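Long-range contacts in uncharacterized protein (Acinetobacter baumannii, PDB 4PAR), which acts as a 5-hydroxymethylcytosine-specific restriction enzyme, probably joining a Vsr-like nuclease domain to an SRA-like domain that reads the modified DNA base: residues Phe121-Phe126 / Asp144-Glu149; Ile183-Asn188 / Val307-Gln312; Val271-Lys276 / Arg286-Tyr291. The protein carries 3 engineered substitutions. All blocks are in the same frame, centred on the assembly; numbering follows the deposited sequence.

Contact 1: Phe121-Phe126 / Asp144-Glu149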
loop_
_atom_site.group_PDB
_atom_site.type_symbol
_atom_site.label_atom_id
_atom_site.label_comp_id
_atom_site.label_asym_id
_atom_site.label_seq_id
_atom_site.Cartn_x
_atom_site.Cartn_y
_atom_site.Cartn_z
ATOM N N PHE F 121 -21.205 -22.170 17.486
ATOM C CA PHE F 121 -22.615 -21.831 17.464
ATOM C C PHE F 121 -22.929 -21.067 16.194
ATOM O O PHE F 121 -22.133 -20.245 15.738
ATOM C CB PHE F 121 -22.996 -21.006 18.684
ATOM C CG PHE F 121 -22.920 -21.765 19.969
ATOM C CD1 PHE F 121 -23.921 -22.659 20.317
ATOM C CD2 PHE F 121 -21.857 -21.581 20.837
ATOM C CE1 PHE F 121 -23.862 -23.358 21.505
ATOM C CE2 PHE F 121 -21.791 -22.277 22.028
ATOM C CZ PHE F 121 -22.797 -23.168 22.361
ATOM N N ARG F 122 -24.092 -21.331 15.615
ATOM C CA ARG F 122 -24.443 -20.672 14.372
ATOM C C ARG F 122 -25.635 -19.749 14.540
ATOM O O ARG F 122 -26.468 -19.941 15.426
ATOM C CB ARG F 122 -24.719 -21.709 13.284
ATOM C CG ARG F 122 -23.448 -22.256 12.691
ATOM C CD ARG F 122 -23.683 -23.319 11.642
ATOM N NE ARG F 122 -22.424 -23.990 11.347
ATOM C CZ ARG F 122 -21.973 -25.046 12.014
ATOM N NH1 ARG F 122 -22.693 -25.569 13.001
ATOM N NH2 ARG F 122 -20.808 -25.586 11.690
ATOM N N VAL F 123 -25.696 -18.723 13.698
ATOM C CA VAL F 123 -26.876 -17.877 13.661
ATOM C C VAL F 123 -27.455 -17.836 12.252
ATOM O O VAL F 123 -26.801 -17.373 11.322
ATOM C CB VAL F 123 -26.563 -16.465 14.137
ATOM C CG1 VAL F 123 -27.852 -15.649 14.231
ATOM C CG2 VAL F 123 -25.850 -16.517 15.482
ATOM N N ASN F 124 -28.682 -18.328 12.100
ATOM C CA ASN F 124 -29.323 -18.392 10.794
ATOM C C ASN F 124 -30.174 -17.165 10.540
ATOM O O ASN F 124 -31.203 -16.966 11.187
ATOM C CB ASN F 124 -30.177 -19.650 10.678
ATOM C CG ASN F 124 -29.402 -20.899 11.000
ATOM O OD1 ASN F 124 -29.416 -21.370 12.136
ATOM N ND2 ASN F 124 -28.702 -21.436 10.007
ATOM N N VAL F 125 -29.739 -16.354 9.584
ATOM C CA VAL F 125 -30.333 -15.047 9.358
ATOM C C VAL F 125 -31.384 -15.019 8.252
ATOM O O VAL F 125 -31.994 -13.983 8.001
ATOM C CB VAL F 125 -29.249 -14.035 9.021
ATOM C CG1 VAL F 125 -28.240 -13.970 10.155
ATOM C CG2 VAL F 125 -28.572 -14.425 7.722
ATOM N N PHE F 126 -31.602 -16.152 7.594
ATOM C CA PHE F 126 -32.573 -16.201 6.508
ATOM C C PHE F 126 -33.649 -17.248 6.760
ATOM O O PHE F 126 -33.344 -18.410 7.027
ATOM C CB PHE F 126 -31.874 -16.481 5.177
ATOM C CG PHE F 126 -30.936 -15.392 4.747
ATOM C CD1 PHE F 126 -31.221 -14.067 5.014
ATOM C CD2 PHE F 126 -29.764 -15.693 4.080
ATOM C CE1 PHE F 126 -30.356 -13.066 4.621
ATOM C CE2 PHE F 126 -28.899 -14.702 3.683
ATOM C CZ PHE F 126 -29.191 -13.386 3.954
ATOM N N ASP F 144 -29.619 -14.641 22.101
ATOM C CA ASP F 144 -29.828 -14.732 23.544
ATOM C C ASP F 144 -29.373 -16.084 24.080
ATOM O O ASP F 144 -28.654 -16.155 25.090
ATOM C CB ASP F 144 -31.296 -14.494 23.899
ATOM C CG ASP F 144 -31.715 -13.043 23.728
ATOM O OD1 ASP F 144 -30.828 -12.167 23.627
ATOM O OD2 ASP F 144 -32.936 -12.777 23.704
ATOM N N LYS F 145 -29.779 -17.157 23.402
ATOM C CA LYS F 145 -29.367 -18.490 23.835
ATOM C C LYS F 145 -27.844 -18.626 23.722
ATOM O O LYS F 145 -27.205 -19.200 24.608
ATOM C CB LYS F 145 -30.088 -19.595 23.038
ATOM C CG LYS F 145 -29.778 -19.631 21.549
ATOM C CD LYS F 145 -30.431 -20.801 20.824
ATOM C CE LYS F 145 -30.178 -20.717 19.317
ATOM N NZ LYS F 145 -28.776 -20.302 18.980
ATOM N N ILE F 146 -27.253 -18.077 22.662
ATOM C CA ILE F 146 -25.794 -18.107 22.558
ATOM C C ILE F 146 -25.125 -17.420 23.757
ATOM O O ILE F 146 -24.175 -17.951 24.339
ATOM C CB ILE F 146 -25.316 -17.458 21.251
ATOM C CG1 ILE F 146 -25.554 -18.421 20.086
ATOM C CG2 ILE F 146 -23.840 -17.097 21.334
ATOM C CD1 ILE F 146 -25.035 -17.926 18.764
ATOM N N ILE F 147 -25.641 -16.252 24.134
ATOM C CA ILE F 147 -25.144 -15.521 25.300
ATOM C C ILE F 147 -25.246 -16.364 26.567
ATOM O O ILE F 147 -24.331 -16.371 27.397
ATOM C CB ILE F 147 -25.914 -14.202 25.505
ATOM C CG1 ILE F 147 -25.660 -13.255 24.336
ATOM C CG2 ILE F 147 -25.493 -13.526 26.795
ATOM C CD1 ILE F 147 -26.651 -12.118 24.254
ATOM N N GLU F 148 -26.356 -17.081 26.717
ATOM C CA GLU F 148 -26.514 -17.953 27.877
ATOM C C GLU F 148 -25.496 -19.096 27.880
ATOM O O GLU F 148 -24.966 -19.458 28.934
ATOM C CB GLU F 148 -27.936 -18.512 27.943
ATOM C CG GLU F 148 -28.894 -17.637 28.729
ATOM C CD GLU F 148 -28.434 -17.405 30.159
ATOM O OE1 GLU F 148 -27.797 -18.311 30.741
ATOM O OE2 GLU F 148 -28.705 -16.313 30.703
ATOM N N GLU F 149 -25.221 -19.656 26.705
ATOM C CA GLU F 149 -24.206 -20.702 26.584
ATOM C C GLU F 149 -22.828 -20.170 26.982
ATOM O O GLU F 149 -22.062 -20.845 27.680
ATOM C CB GLU F 149 -24.169 -21.260 25.157
ATOM C CG GLU F 149 -25.301 -22.227 24.825
ATOM C CD GLU F 149 -25.131 -23.581 25.498
ATOM O OE1 GLU F 149 -24.024 -23.859 26.010
ATOM O OE2 GLU F 149 -26.105 -24.368 25.514
#
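Ile-146 drives its terminal methyl between two side chains of strand 121-124: CD1 lies 3.7 Å from CB of Phe-121 and also 3.7 Å from CG2 of Val-123. With CG1 anti to the carbonyl carbon (chi1 -76°) and the chain extended beyond it, the side chain reaches the strand although its CB does not point there directly. CG1 of the same arm also lies 3.9 Å from Phe-121 CB. The close packing continues to the partly exposed edge, where the Phe-121 ring presents CZ to the aliphatic part of Glu-149, 3.6 Å from its CG; the two side chains cross at about a right angle, with ring and carboxylate planes 33° apart. Phe-121 and Val-123 meet the helix because they alternate with Arg-122, whose CB turns away and whose NE forms a salt bridge with Glu-72. Strand 121-124 and helix 144-149 run almost antiparallel, at 169°, and side chains bridge the 9.7 Å between their axes, with no hydrogen bond across. This is helix-on-sheet packing in the N-terminal PvuRts1I-like region of the PD-(D/E)XK clan: helix 136-159 lies against strand 119-124, an outermost strand of the mixed sheet within this chain. The apolar patch extends to Ile-71, which touches Ile-146, and to Val-29 of helix 26-37 beside Val-123. The loose side is at exposed Lys-145. Its NZ comes no nearer than 4.3 Å to the carbonyl O of Arg-122, too far for a bond, and is instead hydrogen-bonded to the backbone O of Gln-142.

Contact 2: Ile183-Asn188 / Val307-Gln312; sequences ISLADN and VKSEVQ. Engineered in segment 307-312: Ser-309 (natural residue Cys).
Ile-183 and Val-311 form an antiparallel hydrogen-bonded pair: Ile-183 N donates to Val-311 O at 2.9 Å, and Val-311 N returns a bond to Ile-183 O at 3.0 Å. One step along, Ser-184 and Glu-310 make the non-hydrogen-bonded pair, where Ser-184 OG packs 3.7 Å from Glu-310 CG. A longer, more bent bond closes the pairing, from Leu-185 N to Ser-309 O (3.3 Å, 138° at the hydrogen). Residue 309 is an engineered serine, cysteine in the natural protein; its OG lies 4.0 Å from Leu-185 CD1. On the Ile-183/Val-311 face, Val-311 CG2 sits between its own backbone N and carbonyl carbon, which brings it 4.0 Å from Ile-183 CB. Beyond this shell, Phe-287 supports Val-311 and Phe-272 meets Ile-183, fixing the apolar face on the domain core. With chi1 at 171°, Ser-184 OG points away from its own N and accepts from Ala-186 N at 3.1 Å, an ST turn where the chain leaves the strand. Within this SRA-family region, the backbone bonds therefore bear the pairing, while the two faces differ: one is apolar, and on the other a buried serine hydroxyl accepts a bond from its own turn.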
loop_
_atom_site.group_PDB
_atom_site.type_symbol
_atom_site.label_atom_id
_atom_site.label_comp_id
_atom_site.label_asym_id
_atom_site.label_seq_id
_atom_site.Cartn_x
_atom_site.Cartn_y
_atom_site.Cartn_z
ATOM N N ILE F 183 3.257 -21.641 30.884
ATOM C CA ILE F 183 2.680 -21.155 29.643
ATOM C C ILE F 183 1.896 -22.288 28.998
ATOM O O ILE F 183 2.456 -23.343 28.672
ATOM C CB ILE F 183 3.757 -20.639 28.677
ATOM C CG1 ILE F 183 4.416 -19.383 29.252
ATOM C CG2 ILE F 183 3.156 -20.359 27.309
ATOM C CD1 ILE F 183 5.480 -18.790 28.361
ATOM N N SER F 184 0.599 -22.059 28.822
ATOM C CA SER F 184 -0.323 -23.094 28.373
ATOM C C SER F 184 -1.056 -22.709 27.091
ATOM O O SER F 184 -1.114 -21.539 26.719
ATOM C CB SER F 184 -1.338 -23.400 29.476
ATOM O OG SER F 184 -2.366 -24.256 29.005
ATOM N N LEU F 185 -1.614 -23.708 26.420
ATOM C CA LEU F 185 -2.401 -23.479 25.219
ATOM C C LEU F 185 -3.780 -22.958 25.584
ATOM O O LEU F 185 -4.397 -22.212 24.823
ATOM C CB LEU F 185 -2.519 -24.763 24.402
ATOM C CG LEU F 185 -1.208 -25.259 23.795
ATOM C CD1 LEU F 185 -1.433 -26.524 22.991
ATOM C CD2 LEU F 185 -0.600 -24.178 22.926
ATOM N N ALA F 186 -4.261 -23.358 26.756
ATOM C CA ALA F 186 -5.545 -22.885 27.246
ATOM C C ALA F 186 -5.482 -21.386 27.537
ATOM O O ALA F 186 -6.471 -20.671 27.385
ATOM C CB ALA F 186 -5.952 -23.656 28.489
ATOM N N ASP F 187 -4.307 -20.920 27.947
ATOM C CA ASP F 187 -4.098 -19.508 28.246
ATOM C C ASP F 187 -4.006 -18.677 26.976
ATOM O O ASP F 187 -4.117 -17.453 27.027
ATOM C CB ASP F 187 -2.829 -19.314 29.078
ATOM C CG ASP F 187 -2.928 -19.946 30.448
ATOM O OD1 ASP F 187 -3.600 -20.992 30.570
ATOM O OD2 ASP F 187 -2.336 -19.398 31.401
ATOM N N ASN F 188 -3.790 -19.349 25.847
ATOM C CA ASN F 188 -3.705 -18.689 24.547
ATOM C C ASN F 188 -2.623 -17.612 24.555
ATOM O O ASN F 188 -2.907 -16.424 24.406
ATOM C CB ASN F 188 -5.065 -18.090 24.167
ATOM C CG ASN F 188 -5.149 -17.706 22.702
ATOM O OD1 ASN F 188 -5.355 -18.558 21.837
ATOM N ND2 ASN F 188 -5.005 -16.416 22.420
ATOM N N VAL F 307 4.126 -33.518 22.664
ATOM C CA VAL F 307 3.938 -34.291 23.882
ATOM C C VAL F 307 3.444 -33.486 25.085
ATOM O O VAL F 307 3.006 -34.073 26.076
ATOM C CB VAL F 307 5.246 -34.996 24.284
ATOM C CG1 VAL F 307 5.617 -36.040 23.243
ATOM C CG2 VAL F 307 6.364 -33.977 24.460
ATOM N N LYS F 308 3.486 -32.158 25.011
ATOM C CA LYS F 308 3.035 -31.368 26.160
ATOM C C LYS F 308 2.336 -30.078 25.749
ATOM O O LYS F 308 2.731 -29.422 24.790
ATOM C CB LYS F 308 4.211 -31.052 27.099
ATOM C CG LYS F 308 4.556 -32.182 28.083
ATOM C CD LYS F 308 5.691 -31.812 29.045
ATOM C CE LYS F 308 5.254 -30.802 30.108
ATOM N NZ LYS F 308 4.288 -31.358 31.102
ATOM N N SER F 309 1.271 -29.740 26.469
ATOM C CA SER F 309 0.524 -28.515 26.212
ATOM C C SER F 309 0.894 -27.370 27.160
ATOM O O SER F 309 0.349 -26.269 27.056
ATOM C CB SER F 309 -0.978 -28.794 26.297
ATOM O OG SER F 309 -1.368 -29.756 25.330
ATOM N N GLU F 310 1.807 -27.633 28.091
ATOM C CA GLU F 310 2.202 -26.635 29.082
ATOM C C GLU F 310 3.705 -26.662 29.326
ATOM O O GLU F 310 4.309 -27.736 29.369
ATOM C CB GLU F 310 1.458 -26.867 30.401
ATOM C CG GLU F 310 -0.059 -26.840 30.276
ATOM C CD GLU F 310 -0.759 -27.138 31.586
ATOM O OE1 GLU F 310 -0.096 -27.650 32.512
ATOM O OE2 GLU F 310 -1.973 -26.859 31.689
ATOM N N VAL F 311 4.315 -25.490 29.486
ATOM C CA VAL F 311 5.742 -25.441 29.813
ATOM C C VAL F 311 6.035 -24.486 30.970
ATOM O O VAL F 311 5.571 -23.348 30.986
ATOM C CB VAL F 311 6.600 -25.033 28.591
ATOM C CG1 VAL F 311 6.671 -26.171 27.586
ATOM C CG2 VAL F 311 6.057 -23.773 27.938
ATOM N N GLN F 312 6.811 -24.958 31.941
ATOM C CA GLN F 312 7.167 -24.139 33.093
ATOM C C GLN F 312 8.128 -23.020 32.689
ATOM O O GLN F 312 8.906 -23.171 31.748
ATOM C CB GLN F 312 7.776 -25.007 34.201
ATOM C CG GLN F 312 8.865 -25.965 33.734
ATOM C CD GLN F 312 9.348 -26.889 34.841
ATOM O OE1 GLN F 312 8.805 -26.891 35.946
ATOM N NE2 GLN F 312 10.377 -27.679 34.547
#

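Contact 3: Val271-Lys276 / Arg286-Tyr291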
loop_
_atom_site.group_PDB
_atom_site.type_symbol
_atom_site.label_atom_id
_atom_site.label_comp_id
_atom_site.label_asym_id
_atom_site.label_seq_id
_atom_site.Cartn_x
_atom_site.Cartn_y
_atom_site.Cartn_z
ATOM N N VAL F 271 7.847 -24.636 21.243
ATOM C CA VAL F 271 7.596 -23.900 20.011
ATOM C C VAL F 271 6.768 -22.627 20.186
ATOM O O VAL F 271 5.744 -22.620 20.869
ATOM C CB VAL F 271 6.888 -24.796 18.980
ATOM C CG1 VAL F 271 6.956 -24.169 17.599
ATOM C CG2 VAL F 271 7.525 -26.162 18.962
ATOM N N PHE F 272 7.240 -21.554 19.560
ATOM C CA PHE F 272 6.464 -20.334 19.390
ATOM C C PHE F 272 6.439 -19.958 17.912
ATOM O O PHE F 272 7.461 -19.580 17.342
ATOM C CB PHE F 272 7.049 -19.190 20.215
ATOM C CG PHE F 272 6.640 -19.208 21.656
ATOM C CD1 PHE F 272 7.192 -20.119 22.538
ATOM C CD2 PHE F 272 5.713 -18.298 22.134
ATOM C CE1 PHE F 272 6.821 -20.129 23.868
ATOM C CE2 PHE F 272 5.339 -18.303 23.463
ATOM C CZ PHE F 272 5.895 -19.220 24.330
ATOM N N ALA F 273 5.268 -20.046 17.293
ATOM C CA ALA F 273 5.156 -19.804 15.861
ATOM C C ALA F 273 5.048 -18.318 15.560
ATOM O O ALA F 273 4.354 -17.582 16.262
ATOM C CB ALA F 273 3.959 -20.543 15.295
ATOM N N ARG F 274 5.737 -17.874 14.514
ATOM C CA ARG F 274 5.662 -16.478 14.119
ATOM C C ARG F 274 4.380 -16.236 13.343
ATOM O O ARG F 274 4.163 -16.810 12.275
ATOM C CB ARG F 274 6.871 -16.077 13.276
ATOM C CG ARG F 274 6.728 -14.716 12.603
ATOM C CD ARG F 274 7.992 -14.343 11.860
ATOM N NE ARG F 274 7.845 -13.110 11.093
ATOM C CZ ARG F 274 8.866 -12.436 10.574
ATOM N NH1 ARG F 274 10.107 -12.877 10.743
ATOM N NH2 ARG F 274 8.651 -11.323 9.884
ATOM N N VAL F 275 3.535 -15.369 13.886
ATOM C CA VAL F 275 2.246 -15.086 13.278
ATOM C C VAL F 275 1.988 -13.592 13.272
ATOM O O VAL F 275 2.357 -12.883 14.205
ATOM C CB VAL F 275 1.093 -15.802 14.016
ATOM C CG1 VAL F 275 1.211 -17.310 13.864
ATOM C CG2 VAL F 275 1.070 -15.415 15.486
ATOM N N LYS F 276 1.367 -13.116 12.202
ATOM C CA LYS F 276 0.967 -11.722 12.106
ATOM C C LYS F 276 -0.138 -11.436 13.131
ATOM O O LYS F 276 -1.011 -12.272 13.354
ATOM C CB LYS F 276 0.509 -11.413 10.677
ATOM C CG LYS F 276 -0.250 -10.115 10.508
ATOM C CD LYS F 276 -0.724 -9.945 9.071
ATOM C CE LYS F 276 -1.949 -9.043 8.997
ATOM N NZ LYS F 276 -2.497 -8.947 7.616
ATOM N N ARG F 286 3.343 -17.066 18.896
ATOM C CA ARG F 286 2.308 -17.830 19.588
ATOM C C ARG F 286 2.810 -19.193 20.036
ATOM O O ARG F 286 3.379 -19.949 19.250
ATOM C CB ARG F 286 1.081 -18.009 18.688
ATOM C CG ARG F 286 0.151 -19.131 19.131
ATOM C CD ARG F 286 -1.063 -19.265 18.218
ATOM N NE ARG F 286 -2.006 -18.168 18.411
ATOM C CZ ARG F 286 -2.894 -18.118 19.396
ATOM N NH1 ARG F 286 -2.966 -19.105 20.278
ATOM N NH2 ARG F 286 -3.708 -17.082 19.501
ATOM N N PHE F 287 2.574 -19.514 21.300
ATOM C CA PHE F 287 3.025 -20.781 21.841
ATOM C C PHE F 287 2.210 -21.911 21.231
ATOM O O PHE F 287 0.993 -21.944 21.382
ATOM C CB PHE F 287 2.884 -20.761 23.364
ATOM C CG PHE F 287 3.165 -22.070 24.026
ATOM C CD1 PHE F 287 4.433 -22.620 23.999
ATOM C CD2 PHE F 287 2.161 -22.739 24.703
ATOM C CE1 PHE F 287 4.689 -23.822 24.621
ATOM C CE2 PHE F 287 2.410 -23.940 25.329
ATOM C CZ PHE F 287 3.676 -24.481 25.293
ATOM N N MET F 288 2.877 -22.817 20.518
ATOM C CA MET F 288 2.194 -23.977 19.957
ATOM C C MET F 288 2.243 -25.224 20.835
ATOM O O MET F 288 1.427 -26.131 20.674
ATOM C CB MET F 288 2.779 -24.309 18.582
ATOM C CG MET F 288 2.427 -23.296 17.507
ATOM S SD MET F 288 0.657 -22.944 17.474
ATOM C CE MET F 288 0.557 -21.788 16.108
ATOM N N GLY F 289 3.197 -25.278 21.759
ATOM C CA GLY F 289 3.316 -26.438 22.626
ATOM C C GLY F 289 4.753 -26.828 22.933
ATOM O O GLY F 289 5.701 -26.128 22.561
ATOM N N LEU F 290 4.905 -27.972 23.594
ATOM C CA LEU F 290 6.201 -28.625 23.758
ATOM C C LEU F 290 6.229 -29.902 22.926
ATOM O O LEU F 290 5.485 -30.861 23.201
ATOM C CB LEU F 290 6.488 -28.939 25.227
ATOM C CG LEU F 290 7.816 -29.654 25.491
ATOM C CD1 LEU F 290 8.970 -28.890 24.865
ATOM C CD2 LEU F 290 8.042 -29.834 26.981
ATOM N N TYR F 291 7.103 -29.896 21.920
ATOM C CA TYR F 291 7.143 -30.911 20.871
ATOM C C TYR F 291 8.387 -31.803 20.957
ATOM O O TYR F 291 9.457 -31.365 21.393
ATOM C CB TYR F 291 7.090 -30.243 19.488
ATOM C CG TYR F 291 5.739 -29.685 19.092
ATOM C CD1 TYR F 291 5.171 -28.623 19.785
ATOM C CD2 TYR F 291 5.040 -30.206 18.009
ATOM C CE1 TYR F 291 3.939 -28.107 19.424
ATOM C CE2 TYR F 291 3.808 -29.699 17.639
ATOM C CZ TYR F 291 3.261 -28.648 18.351
ATOM O OH TYR F 291 2.034 -28.130 17.993
#
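The CB of Phe-287 forms a bump set over one face of the Phe-272 ring, 3.7 Å from that ring's centroid and offset toward its rim, a CH-pi contact. With CG anti to the backbone N (chi1 173°), the Phe-287 ring continues past its neighbour; the two planes meet obliquely at 48°, neither stacked nor edge-to-face. One face of the Phe-287 ring receives the backbone N of Gly-289 over its centre. On the other face of the sheet, Val-271 CG2 presses on Tyr-291 CD1 at 3.5 Å, the two side chains crossing at about a right angle. The Tyr-291 ring in turn sets its edge against Met-288 C and Gly-289 N. Next along, Ala-273 CB fits against the bent Met-288 chain, 3.8 Å from its CG and 3.7 Å from its CE. Val-275 CG2 completes this row, 4.1 Å from Arg-286 CB, while Arg-286 NE forms a salt bridge with Asp-111 and NH1 a hydrogen bond with Asn-188. The backbone register accounts for the offset of these side chains. Ala-273 and Arg-286 exchange both of their bonds, but Val-271 N donates to Gly-289 O at 2.9 Å and its O accepts from Met-288 N at 2.9 Å, so the register slips by one residue. Gly-289, with phi 142°, takes up the distortion in a conformation suited to glycine. Outside the two segments, Arg-274 packs on a phosphate of the bound DNA. These strands, 268-276 and 283-295, form an antiparallel beta hairpin interrupted by a beta bulge, within the SRA-like domain beside the DNA.

In the fold
Contact 1 stands apart, its centre about 30 Å from that of contact 2 and about 32 Å from that of contact 3, in the nuclease-family region. The other two share the SRA-family region and one sheet: strands 283-295 and 302-312 are neighbours there, and Lys-308 O of contact 2 probably accepts a hydrogen bond from Leu-290 N of contact 3. Contact 3 is the buried one and approaches the DNA to about 4 Å between nearest atoms; contacts 1 and 2 are only partly buried. Chemistry follows place: side-chain packing alone joins helix to strand in contact 1, whereas main-chain hydrogen bonds hold contacts 2 and 3, and only contact 3 pairs two aromatic rings across its segments.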